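Local coordinates for neuraminidase (Influenza A virus, PDB 4K3Y), which is a neuraminidase-like surface glycoprotein of a bat influenza virus, a tetramer of beta-propeller subunits whose role probably differs from classical sialic acid cleavage, at residues V46-K51 and G320-A325; E333-I338 and T355-G360. One frame throughout, in Å; residues are numbered along the deposited sequence.

Contact 1. Residues V46-K51 and G320-A325; sequences VSCSDK and GLYQPA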
loop_
_atom_site.group_PDB
_atom_site.type_symbol
_atom_site.label_atom_id
_atom_site.label_comp_id
_atom_site.label_asym_id
_atom_site.label_seq_id
_atom_site.Cartn_x
_atom_site.Cartn_y
_atom_site.Cartn_z
ATOM N N VAL C 46 -15.494 10.321 -11.645
ATOM C CA VAL C 46 -14.220 10.763 -11.142
ATOM C C VAL C 46 -14.406 11.988 -10.268
ATOM O O VAL C 46 -15.166 12.913 -10.611
ATOM C CB VAL C 46 -13.273 11.077 -12.292
ATOM C CG1 VAL C 46 -11.944 11.630 -11.772
ATOM C CG2 VAL C 46 -13.051 9.819 -13.110
ATOM N N SER C 47 -13.731 11.976 -9.120
ATOM C CA SER C 47 -13.619 13.181 -8.314
ATOM C C SER C 47 -12.184 13.373 -7.838
ATOM O O SER C 47 -11.462 12.407 -7.522
ATOM C CB SER C 47 -14.582 13.161 -7.144
ATOM O OG SER C 47 -14.755 14.476 -6.661
ATOM N N CYS C 48 -11.772 14.632 -7.804
ATOM C CA CYS C 48 -10.399 14.951 -7.478
ATOM C C CYS C 48 -10.290 15.663 -6.140
ATOM O O CYS C 48 -11.166 16.448 -5.775
ATOM C CB CYS C 48 -9.789 15.787 -8.601
ATOM S SG CYS C 48 -9.649 14.836 -10.123
ATOM N N SER C 49 -9.234 15.340 -5.396
ATOM C CA SER C 49 -8.865 16.072 -4.181
ATOM C C SER C 49 -7.734 17.038 -4.510
ATOM O O SER C 49 -7.508 17.378 -5.673
ATOM C CB SER C 49 -8.405 15.111 -3.096
ATOM O OG SER C 49 -7.124 14.590 -3.410
ATOM N N ASP C 50 -7.020 17.483 -3.488
ATOM C CA ASP C 50 -5.914 18.410 -3.701
ATOM C C ASP C 50 -4.599 17.650 -3.862
ATOM O O ASP C 50 -3.550 18.254 -4.069
ATOM C CB ASP C 50 -5.849 19.472 -2.591
ATOM C CG ASP C 50 -5.695 18.868 -1.183
ATOM O OD1 ASP C 50 -5.793 17.626 -1.013
ATOM O OD2 ASP C 50 -5.477 19.659 -0.233
ATOM N N LYS C 51 -4.677 16.319 -3.796
ATOM C CA LYS C 51 -3.514 15.450 -3.988
ATOM C C LYS C 51 -3.629 14.495 -5.190
ATOM O O LYS C 51 -2.616 14.140 -5.791
ATOM C CB LYS C 51 -3.236 14.642 -2.714
ATOM C CG LYS C 51 -3.186 15.475 -1.432
ATOM C CD LYS C 51 -2.096 16.553 -1.485
ATOM C CE LYS C 51 -2.078 17.426 -0.225
ATOM N NZ LYS C 51 -1.413 18.743 -0.460
ATOM N N GLY C 320 -19.445 12.156 -17.629
ATOM C CA GLY C 320 -19.479 13.170 -16.593
ATOM C C GLY C 320 -18.300 14.113 -16.547
ATOM O O GLY C 320 -17.277 13.858 -17.179
ATOM N N LEU C 321 -18.435 15.205 -15.799
ATOM C CA LEU C 321 -17.368 16.213 -15.717
ATOM C C LEU C 321 -16.554 16.129 -14.414
ATOM O O LEU C 321 -17.053 15.654 -13.387
ATOM C CB LEU C 321 -17.996 17.602 -15.819
ATOM C CG LEU C 321 -17.780 18.498 -17.034
ATOM C CD1 LEU C 321 -17.420 17.704 -18.282
ATOM C CD2 LEU C 321 -19.047 19.317 -17.242
ATOM N N TYR C 322 -15.304 16.600 -14.455
ATOM C CA TYR C 322 -14.498 16.742 -13.231
ATOM C C TYR C 322 -13.355 17.741 -13.390
ATOM O O TYR C 322 -12.790 17.864 -14.478
ATOM C CB TYR C 322 -13.979 15.385 -12.729
ATOM C CG TYR C 322 -12.882 14.747 -13.552
ATOM C CD1 TYR C 322 -13.179 14.005 -14.701
ATOM C CD2 TYR C 322 -11.546 14.851 -13.163
ATOM C CE1 TYR C 322 -12.170 13.401 -15.455
ATOM C CE2 TYR C 322 -10.529 14.247 -13.906
ATOM C CZ TYR C 322 -10.846 13.525 -15.048
ATOM O OH TYR C 322 -9.840 12.935 -15.780
ATOM N N GLN C 323 -13.033 18.455 -12.306
ATOM C CA GLN C 323 -11.907 19.404 -12.292
ATOM C C GLN C 323 -10.767 18.968 -11.359
ATOM O O GLN C 323 -10.950 18.888 -10.141
ATOM C CB GLN C 323 -12.395 20.792 -11.886
ATOM C CG GLN C 323 -13.253 21.469 -12.941
ATOM C CD GLN C 323 -14.040 22.665 -12.391
ATOM O OE1 GLN C 323 -14.699 22.574 -11.337
ATOM N NE2 GLN C 323 -13.976 23.792 -13.106
ATOM N N PRO C 324 -9.582 18.680 -11.930
ATOM C CA PRO C 324 -8.397 18.344 -11.125
ATOM C C PRO C 324 -7.926 19.582 -10.367
ATOM O O PRO C 324 -7.988 20.669 -10.953
ATOM C CB PRO C 324 -7.349 17.957 -12.182
ATOM C CG PRO C 324 -8.106 17.731 -13.443
ATOM C CD PRO C 324 -9.293 18.643 -13.373
ATOM N N ALA C 325 -7.482 19.448 -9.115
ATOM C CA ALA C 325 -6.990 20.622 -8.392
ATOM C C ALA C 325 -5.803 20.354 -7.473
ATOM O O ALA C 325 -5.759 20.840 -6.332
ATOM C CB ALA C 325 -8.123 21.315 -7.629
HETATM O O HOH W 1 -17.651 13.396 -11.978
#

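Contact 2. Residues E333-I338 and T355-G360; sequences ELCFWI and TFCGTG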
loop_
_atom_site.group_PDB
_atom_site.type_symbol
_atom_site.label_atom_id
_atom_site.label_comp_id
_atom_site.label_asym_id
_atom_site.label_seq_id
_atom_site.Cartn_x
_atom_site.Cartn_y
_atom_site.Cartn_z
ATOM N N GLU C 333 -8.143 23.622 -14.883
ATOM C CA GLU C 333 -8.315 22.593 -15.917
ATOM C C GLU C 333 -9.655 21.830 -15.813
ATOM O O GLU C 333 -10.175 21.587 -14.715
ATOM C CB GLU C 333 -7.105 21.641 -15.949
ATOM C CG GLU C 333 -7.281 20.356 -16.784
ATOM C CD GLU C 333 -7.158 20.559 -18.302
ATOM O OE1 GLU C 333 -7.691 21.558 -18.838
ATOM O OE2 GLU C 333 -6.533 19.704 -18.970
ATOM N N LEU C 334 -10.215 21.477 -16.966
ATOM C CA LEU C 334 -11.498 20.783 -17.033
ATOM C C LEU C 334 -11.344 19.456 -17.770
ATOM O O LEU C 334 -10.659 19.361 -18.797
ATOM C CB LEU C 334 -12.536 21.667 -17.734
ATOM C CG LEU C 334 -13.996 21.228 -17.711
ATOM C CD1 LEU C 334 -14.436 20.850 -16.291
ATOM C CD2 LEU C 334 -14.901 22.323 -18.296
ATOM N N CYS C 335 -11.984 18.429 -17.234
ATOM C CA CYS C 335 -11.908 17.090 -17.812
ATOM C C CYS C 335 -13.275 16.419 -17.858
ATOM O O CYS C 335 -14.226 16.868 -17.210
ATOM C CB CYS C 335 -10.984 16.210 -16.964
ATOM S SG CYS C 335 -9.303 16.815 -16.810
ATOM N N PHE C 336 -13.369 15.327 -18.606
ATOM C CA PHE C 336 -14.560 14.481 -18.514
ATOM C C PHE C 336 -14.234 12.988 -18.528
ATOM O O PHE C 336 -13.170 12.564 -19.015
ATOM C CB PHE C 336 -15.637 14.850 -19.562
ATOM C CG PHE C 336 -15.204 14.676 -20.982
ATOM C CD1 PHE C 336 -15.345 13.444 -21.616
ATOM C CD2 PHE C 336 -14.692 15.750 -21.706
ATOM C CE1 PHE C 336 -14.953 13.275 -22.944
ATOM C CE2 PHE C 336 -14.300 15.589 -23.044
ATOM C CZ PHE C 336 -14.429 14.349 -23.657
ATOM N N TRP C 337 -15.141 12.208 -17.944
ATOM C CA TRP C 337 -15.041 10.759 -17.973
ATOM C C TRP C 337 -16.203 10.198 -18.789
ATOM O O TRP C 337 -17.312 10.732 -18.754
ATOM C CB TRP C 337 -15.054 10.169 -16.557
ATOM C CG TRP C 337 -16.244 10.610 -15.731
ATOM C CD1 TRP C 337 -16.257 11.600 -14.801
ATOM C CD2 TRP C 337 -17.578 10.071 -15.761
ATOM N NE1 TRP C 337 -17.504 11.715 -14.243
ATOM C CE2 TRP C 337 -18.337 10.789 -14.812
ATOM C CE3 TRP C 337 -18.205 9.053 -16.496
ATOM C CZ2 TRP C 337 -19.698 10.538 -14.584
ATOM C CZ3 TRP C 337 -19.560 8.803 -16.268
ATOM C CH2 TRP C 337 -20.289 9.545 -15.319
ATOM N N ILE C 338 -15.927 9.119 -19.513
ATOM C CA ILE C 338 -16.924 8.386 -20.271
ATOM C C ILE C 338 -16.983 6.934 -19.813
ATOM O O ILE C 338 -16.006 6.201 -19.974
ATOM C CB ILE C 338 -16.544 8.339 -21.755
ATOM C CG1 ILE C 338 -16.261 9.743 -22.307
ATOM C CG2 ILE C 338 -17.621 7.606 -22.565
ATOM C CD1 ILE C 338 -15.899 9.736 -23.798
ATOM N N THR C 355 -10.966 8.770 -19.811
ATOM C CA THR C 355 -11.035 10.152 -19.354
ATOM C C THR C 355 -10.320 11.059 -20.353
ATOM O O THR C 355 -9.421 10.620 -21.073
ATOM C CB THR C 355 -10.461 10.320 -17.930
ATOM O OG1 THR C 355 -9.136 9.794 -17.889
ATOM C CG2 THR C 355 -11.305 9.577 -16.908
ATOM N N PHE C 356 -10.726 12.321 -20.397
ATOM C CA PHE C 356 -10.168 13.263 -21.351
ATOM C C PHE C 356 -10.006 14.563 -20.613
ATOM O O PHE C 356 -10.862 14.913 -19.803
ATOM C CB PHE C 356 -11.147 13.492 -22.516
ATOM C CG PHE C 356 -11.151 12.396 -23.539
ATOM C CD1 PHE C 356 -12.023 11.307 -23.421
ATOM C CD2 PHE C 356 -10.297 12.457 -24.644
ATOM C CE1 PHE C 356 -12.021 10.280 -24.387
ATOM C CE2 PHE C 356 -10.294 11.443 -25.604
ATOM C CZ PHE C 356 -11.153 10.351 -25.482
ATOM N N CYS C 357 -8.926 15.285 -20.894
ATOM C CA CYS C 357 -8.744 16.638 -20.361
ATOM C C CYS C 357 -8.491 17.565 -21.522
ATOM O O CYS C 357 -8.048 17.125 -22.590
ATOM C CB CYS C 357 -7.583 16.682 -19.366
ATOM S SG CYS C 357 -7.917 15.733 -17.857
ATOM N N GLY C 358 -8.786 18.844 -21.333
ATOM C CA GLY C 358 -8.678 19.786 -22.431
ATOM C C GLY C 358 -7.264 20.255 -22.750
ATOM O O GLY C 358 -6.433 20.419 -21.854
ATOM N N THR C 359 -7.008 20.464 -24.039
ATOM C CA THR C 359 -5.797 21.102 -24.536
ATOM C C THR C 359 -6.174 22.450 -25.117
ATOM O O THR C 359 -7.246 22.597 -25.714
ATOM C CB THR C 359 -5.206 20.307 -25.702
ATOM O OG1 THR C 359 -4.961 18.967 -25.283
ATOM C CG2 THR C 359 -3.890 20.937 -26.201
ATOM N N GLY C 360 -5.289 23.430 -24.978
ATOM C CA GLY C 360 -5.503 24.727 -25.592
ATOM C C GLY C 360 -5.414 24.729 -27.113
ATOM O O GLY C 360 -5.906 25.654 -27.763
#

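Contact 1. Residues V46-K51 and G320-A325
One face of the Tyr322 ring is occupied by Val46, whose CG1 stands almost directly above the ring centre, 3.6 Å from the centroid and 12° off the normal, a clear CH-pi contact. Both torsions serve this. Val46 sends CG1 anti to its backbone N (chi1 177°), while Tyr322 holds CG between its own N and carbonyl carbon (chi1 72°), which swings the ring toward strand 40-48, beneath the methyl group. Cys48 comes to the same ring obliquely, its SG 3.6 Å from Tyr322 CD2. Tied in a disulfide to Cys53, the sulfur carries no polar hydrogen to satisfy and can rest against the ring on one side and, more loosely, near Pro324 on another.

The two strands run nearly parallel, 11° apart, but their axes stay 6.8 Å from each other and no direct backbone hydrogen bond joins them. Instead one water donates to Val46 O (2.9 Å) and to Leu321 O (2.7 Å), giving two acceptors that cannot bond each other a shared donor. Further along, Asp50 CA gives a C-H...O contact to Ala325 O. Ser49 OG accepts from Lys51 N, an ST turn that bends the chain as strand 40-48 ends. Parallel edge strands from two successive sheets, packed through side chains and water, are characteristic of the inner strands of neighbouring blades in the six-bladed neuraminidase propeller.

Contact 2. Residues E333-I338 and T355-G360
Cys335 and Cys357 are joined by a disulfide, SG to SG 2.0 Å with chi3 at 101°, across a non-hydrogen-bonded antiparallel pair. Such pairs bring the CA atoms close, here 4.1 Å, with both CB atoms on one face, so the covalent link can span adjacent strands. On that same face the next non-hydrogen-bonded pair sets Thr355 CG2 against Trp337 CB, while the indole itself leads away from the partner strand.

On the reverse face Phe336 and Phe356 are neighbours. Phe356 CB lies over the Phe336 ring, 3.8 Å from its centroid, and the two rings are close to parallel, 23° apart, yet slid so far that they barely overlap. Phe336 reaches across because CG sits between its backbone N and carbonyl carbon (chi1 62°). Ile338 adds its branched chain to this group: CG1 lies in plane at the edge of the Phe336 ring, and CD1 touches Phe356 CE1.

The backbone holds these side chains in register. Phe336 and Phe356 exchange N-H...O bonds in both directions, each 2.8 Å long, and Gly358 N adds one to Leu334 O. This is the beta hairpin of strands 335-343 and 349-359, the two middle strands of a four-stranded propeller blade, flanked by 315-322 and 20-26.

Beyond the hairpin, Trp21 meets Phe336 edge-to-face and Leu310 packs on both phenylalanines, extending the apolar layer that suits large aromatic residues. Thr355, which carries both a methyl and a hydroxyl, hydrogen-bonds through OG1 to Thr24 OG1 on the outer strand. Near the disulfide, Ile130 of the second subunit packs on Cys357 and on Glu333, bringing this end of the hairpin to the subunit interface.

From the N terminus, strand 20-26 first takes the outer place in the sheet that later receives the C-terminal strands. Strand 40-48 then begins the next blade, and contact 1 closes only after the 268 residues between its segments have returned the chain beside it. Contact 2 follows in series, closing a hairpin with just 16 intervening residues; the two neither nest nor cross. Strand 315-322 ties them together: Gly320 N and Tyr322 O probably bond to Trp337 O and Cys335 N, making it the neighbour of strand 335-343. Contact 1 thus joins the first and last blades of the ring, while contact 2 pairs strands within the last one.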